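Local coordinates for protein N5-Carboxyaminoimidazole ribonucleotide synthetase (Staphylococcus aureus subsp. aureus, PDB 3ORQ) that catalyses the ATP-dependent carboxylation of 5-aminoimidazole ribonucleotide with bicarbonate, giving N5-carboxyaminoimidazole ribonucleotide in purine biosynthesis, at residues C74-Y79 and N97-Y102. Numbering follows the deposited sequence.
Sequences CDVITY and NIPQGY
Asn-97 holds the segment 74-79 at two points, one just before strand 76-79 and one in it. With CG anti to the backbone N (chi1 177°), it carries ND2 to a lone pair of Asp-75 O, 3.0 Å away, in a nearly straight bond with that oxygen lying in the amide plane; the backbone O of Asn-97 accepts from Ile-77 N at 2.9 Å. Asn-97 N is satisfied by a water that also donates to Cys-74 O. One residue on, Ile-98 CG1 packs against Ile-77 CB at 4.0 Å, while Pro-99 CD meets Val-76 CG2.

Gln-100 secures the C-terminal end of the strand, Thr-78 and Tyr-79. Its OE1 accepts a hydrogen bond from Thr-78 OG1 (2.6 Å), the hydroxyl sitting 28° out of the side-chain carbonyl plane; OG1 also bonds His-294 of helix 290-298. A second water donates to both OE1 and Ile-77 O and accepts from Gln-100 N. The amide lies stacked over the Tyr-79 ring, planes 11° apart, NE2 being 3.5 Å from CZ, and NE2 reaches Tyr-79 O through another water.

On its other side the strand bonds to strand 14-18. Within the N-terminal preATP-grasp domain, the non-strand return after helix 86-95 flanks this edge strand of the parallel Rossmann-like sheet, its Ile-98 to Gly-101 type I turn leading to Tyr-102, N-cap of helix 103-109.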
ATOM      1  N   CYS A  74      -8.344  12.699 -18.630  1.00 10.99           N
ATOM      2  CA  CYS A  74      -7.882  12.893 -17.248  1.00 11.71           C
ATOM      3  C   CYS A  74      -8.307  14.233 -16.707  1.00  9.89           C
ATOM      4  O   CYS A  74      -8.489  15.194 -17.476  1.00  9.27           O
ATOM      5  CB  CYS A  74      -6.334  12.804 -17.183  1.00 12.10           C
ATOM      6  SG  CYS A  74      -5.721  11.157 -17.625  1.00 17.24           S
ATOM      7  N   ASP A  75      -8.437  14.309 -15.388  1.00  7.30           N
ATOM      8  CA  ASP A  75      -8.746  15.591 -14.742  1.00  7.37           C
ATOM      9  C   ASP A  75      -7.476  16.273 -14.242  1.00  6.19           C
ATOM     10  O   ASP A  75      -7.466  17.487 -13.982  1.00  6.97           O
ATOM     11  CB  ASP A  75      -9.714  15.362 -13.586  1.00  6.60           C
ATOM     12  CG  ASP A  75     -10.991  14.718 -14.040  1.00  6.33           C
ATOM     13  OD1 ASP A  75     -11.760  15.370 -14.768  1.00 12.21           O
ATOM     14  OD2 ASP A  75     -11.228  13.551 -13.719  1.00  4.58           O
ATOM     15  N   VAL A  76      -6.418  15.482 -14.081  1.00  4.86           N
ATOM     16  CA  VAL A  76      -5.091  16.009 -13.728  1.00  4.84           C
ATOM     17  C   VAL A  76      -4.046  15.139 -14.378  1.00  4.28           C
ATOM     18  O   VAL A  76      -4.251  13.948 -14.520  1.00  4.50           O
ATOM     19  CB  VAL A  76      -4.869  16.089 -12.174  1.00  3.29           C
ATOM     20  CG1 VAL A  76      -4.856  14.722 -11.548  1.00  2.00           C
ATOM     21  CG2 VAL A  76      -3.584  16.781 -11.861  1.00  2.00           C
ATOM     22  N   ILE A  77      -2.923  15.717 -14.780  1.00  5.55           N
ATOM     23  CA  ILE A  77      -1.832  14.903 -15.361  1.00  4.73           C
ATOM     24  C   ILE A  77      -0.549  15.131 -14.581  1.00  3.26           C
ATOM     25  O   ILE A  77      -0.203  16.271 -14.267  1.00  4.86           O
ATOM     26  CB  ILE A  77      -1.607  15.190 -16.854  1.00  5.67           C
ATOM     27  CG1 ILE A  77      -2.809  14.769 -17.693  1.00  9.60           C
ATOM     28  CG2 ILE A  77      -0.393  14.486 -17.382  1.00  7.12           C
ATOM     29  CD1 ILE A  77      -2.774  15.398 -19.036  1.00 15.17           C
ATOM     30  N   THR A  78       0.111  14.037 -14.217  1.00  2.00           N
ATOM     31  CA  THR A  78       1.422  14.099 -13.552  1.00  2.30           C
ATOM     32  C   THR A  78       2.383  13.219 -14.338  1.00  5.08           C
ATOM     33  O   THR A  78       2.000  12.589 -15.321  1.00  6.59           O
ATOM     34  CB  THR A  78       1.363  13.643 -12.073  1.00  4.13           C
ATOM     35  OG1 THR A  78       2.655  13.798 -11.453  1.00  4.70           O
ATOM     36  CG2 THR A  78       0.877  12.173 -11.947  1.00  2.00           C
ATOM     37  N   TYR A  79       3.644  13.202 -13.945  1.00  5.66           N
ATOM     38  CA  TYR A  79       4.621  12.472 -14.723  1.00  5.80           C
ATOM     39  C   TYR A  79       5.492  11.766 -13.753  1.00  7.37           C
ATOM     40  O   TYR A  79       5.673  12.223 -12.613  1.00  6.70           O
ATOM     41  CB  TYR A  79       5.472  13.392 -15.629  1.00  6.03           C
ATOM     42  CG  TYR A  79       5.912  14.668 -14.977  1.00  4.39           C
ATOM     43  CD1 TYR A  79       7.007  14.698 -14.118  1.00  3.23           C
ATOM     44  CD2 TYR A  79       5.238  15.858 -15.216  1.00  8.79           C
ATOM     45  CE1 TYR A  79       7.388  15.900 -13.468  1.00  3.68           C
ATOM     46  CE2 TYR A  79       5.656  17.085 -14.596  1.00  7.85           C
ATOM     47  CZ  TYR A  79       6.709  17.071 -13.734  1.00  2.82           C
ATOM     48  OH  TYR A  79       7.095  18.225 -13.151  1.00  9.63           O
ATOM     49  N   ASN A  97      -5.032  20.201 -17.152  1.00  8.46           N
ATOM     50  CA  ASN A  97      -4.668  20.526 -15.770  1.00  6.46           C
ATOM     51  C   ASN A  97      -3.425  19.764 -15.295  1.00  6.89           C
ATOM     52  O   ASN A  97      -3.481  18.518 -15.044  1.00  5.41           O
ATOM     53  CB  ASN A  97      -5.856  20.267 -14.848  1.00  5.66           C
ATOM     54  CG  ASN A  97      -5.528  20.523 -13.399  1.00  4.46           C
ATOM     55  OD1 ASN A  97      -4.857  21.491 -13.084  1.00  6.54           O
ATOM     56  ND2 ASN A  97      -5.977  19.641 -12.512  1.00  4.69           N
ATOM     57  N   ILE A  98      -2.320  20.504 -15.199  1.00  3.50           N
ATOM     58  CA  ILE A  98      -1.021  19.963 -14.788  1.00  4.89           C
ATOM     59  C   ILE A  98      -0.384  20.971 -13.813  1.00  6.66           C
ATOM     60  O   ILE A  98       0.435  21.807 -14.209  1.00  8.23           O
ATOM     61  CB  ILE A  98      -0.067  19.739 -15.989  1.00  5.67           C
ATOM     62  CG1 ILE A  98      -0.818  19.072 -17.180  1.00  6.11           C
ATOM     63  CG2 ILE A  98       1.205  18.888 -15.592  1.00  4.38           C
ATOM     64  CD1 ILE A  98       0.115  18.635 -18.361  1.00  2.11           C
ATOM     65  N   PRO A  99      -0.770  20.900 -12.543  1.00  5.02           N
ATOM     66  CA  PRO A  99      -0.325  21.889 -11.588  1.00  5.12           C
ATOM     67  C   PRO A  99       1.199  21.893 -11.450  1.00  6.19           C
ATOM     68  O   PRO A  99       1.763  22.892 -11.032  1.00  6.13           O
ATOM     69  CB  PRO A  99      -0.984  21.451 -10.287  1.00  4.67           C
ATOM     70  CG  PRO A  99      -2.088  20.560 -10.680  1.00  5.31           C
ATOM     71  CD  PRO A  99      -1.675  19.903 -11.944  1.00  5.71           C
ATOM     72  N   GLN A 100       1.847  20.783 -11.801  1.00  5.77           N
ATOM     73  CA  GLN A 100       3.318  20.717 -11.809  1.00  5.41           C
ATOM     74  C   GLN A 100       3.993  21.620 -12.838  1.00  6.03           C
ATOM     75  O   GLN A 100       5.185  21.948 -12.689  1.00  7.83           O
ATOM     76  CB  GLN A 100       3.775  19.263 -12.022  1.00  3.22           C
ATOM     77  CG  GLN A 100       3.685  18.411 -10.787  1.00  4.61           C
ATOM     78  CD  GLN A 100       3.950  16.951 -11.111  1.00  9.90           C
ATOM     79  OE1 GLN A 100       3.152  16.299 -11.798  1.00  5.92           O
ATOM     80  NE2 GLN A 100       5.095  16.441 -10.655  1.00 10.01           N
ATOM     81  N   GLY A 101       3.259  22.056 -13.870  1.00  5.92           N
ATOM     82  CA  GLY A 101       3.826  23.029 -14.852  1.00  3.71           C
ATOM     83  C   GLY A 101       4.898  22.352 -15.689  1.00  5.47           C
ATOM     84  O   GLY A 101       4.987  21.106 -15.700  1.00  6.14           O
ATOM     85  N   TYR A 102       5.690  23.128 -16.418  1.00  5.52           N
ATOM     86  CA  TYR A 102       6.749  22.581 -17.273  1.00  7.11           C
ATOM     87  C   TYR A 102       8.131  23.116 -16.866  1.00  7.44           C
ATOM     88  O   TYR A 102       9.149  22.631 -17.341  1.00  6.92           O
ATOM     89  CB  TYR A 102       6.485  22.887 -18.763  1.00  7.22           C
ATOM     90  CG  TYR A 102       6.546  24.370 -19.055  1.00  9.21           C
ATOM     91  CD1 TYR A 102       5.459  25.202 -18.743  1.00 12.12           C
ATOM     92  CD2 TYR A 102       7.707  24.957 -19.559  1.00 11.41           C
ATOM     93  CE1 TYR A 102       5.500  26.565 -18.974  1.00 15.10           C
ATOM     94  CE2 TYR A 102       7.759  26.341 -19.796  1.00 17.30           C
ATOM     95  CZ  TYR A 102       6.647  27.135 -19.493  1.00 17.42           C
ATOM     96  OH  TYR A 102       6.676  28.498 -19.711  1.00 24.78           O
TER
HETATM   97  O   HOH W   1      -7.263  18.253 -17.360  1.00 21.02           O
HETATM   98  O   HOH W   2       0.950  17.829 -12.395  1.00  3.01           O
HETATM   99  O   HOH W   3       7.592  20.619 -14.608  1.00  3.58           O
HETATM  100  O   HOH W   4       6.573  14.029 -10.679  1.00  9.02           O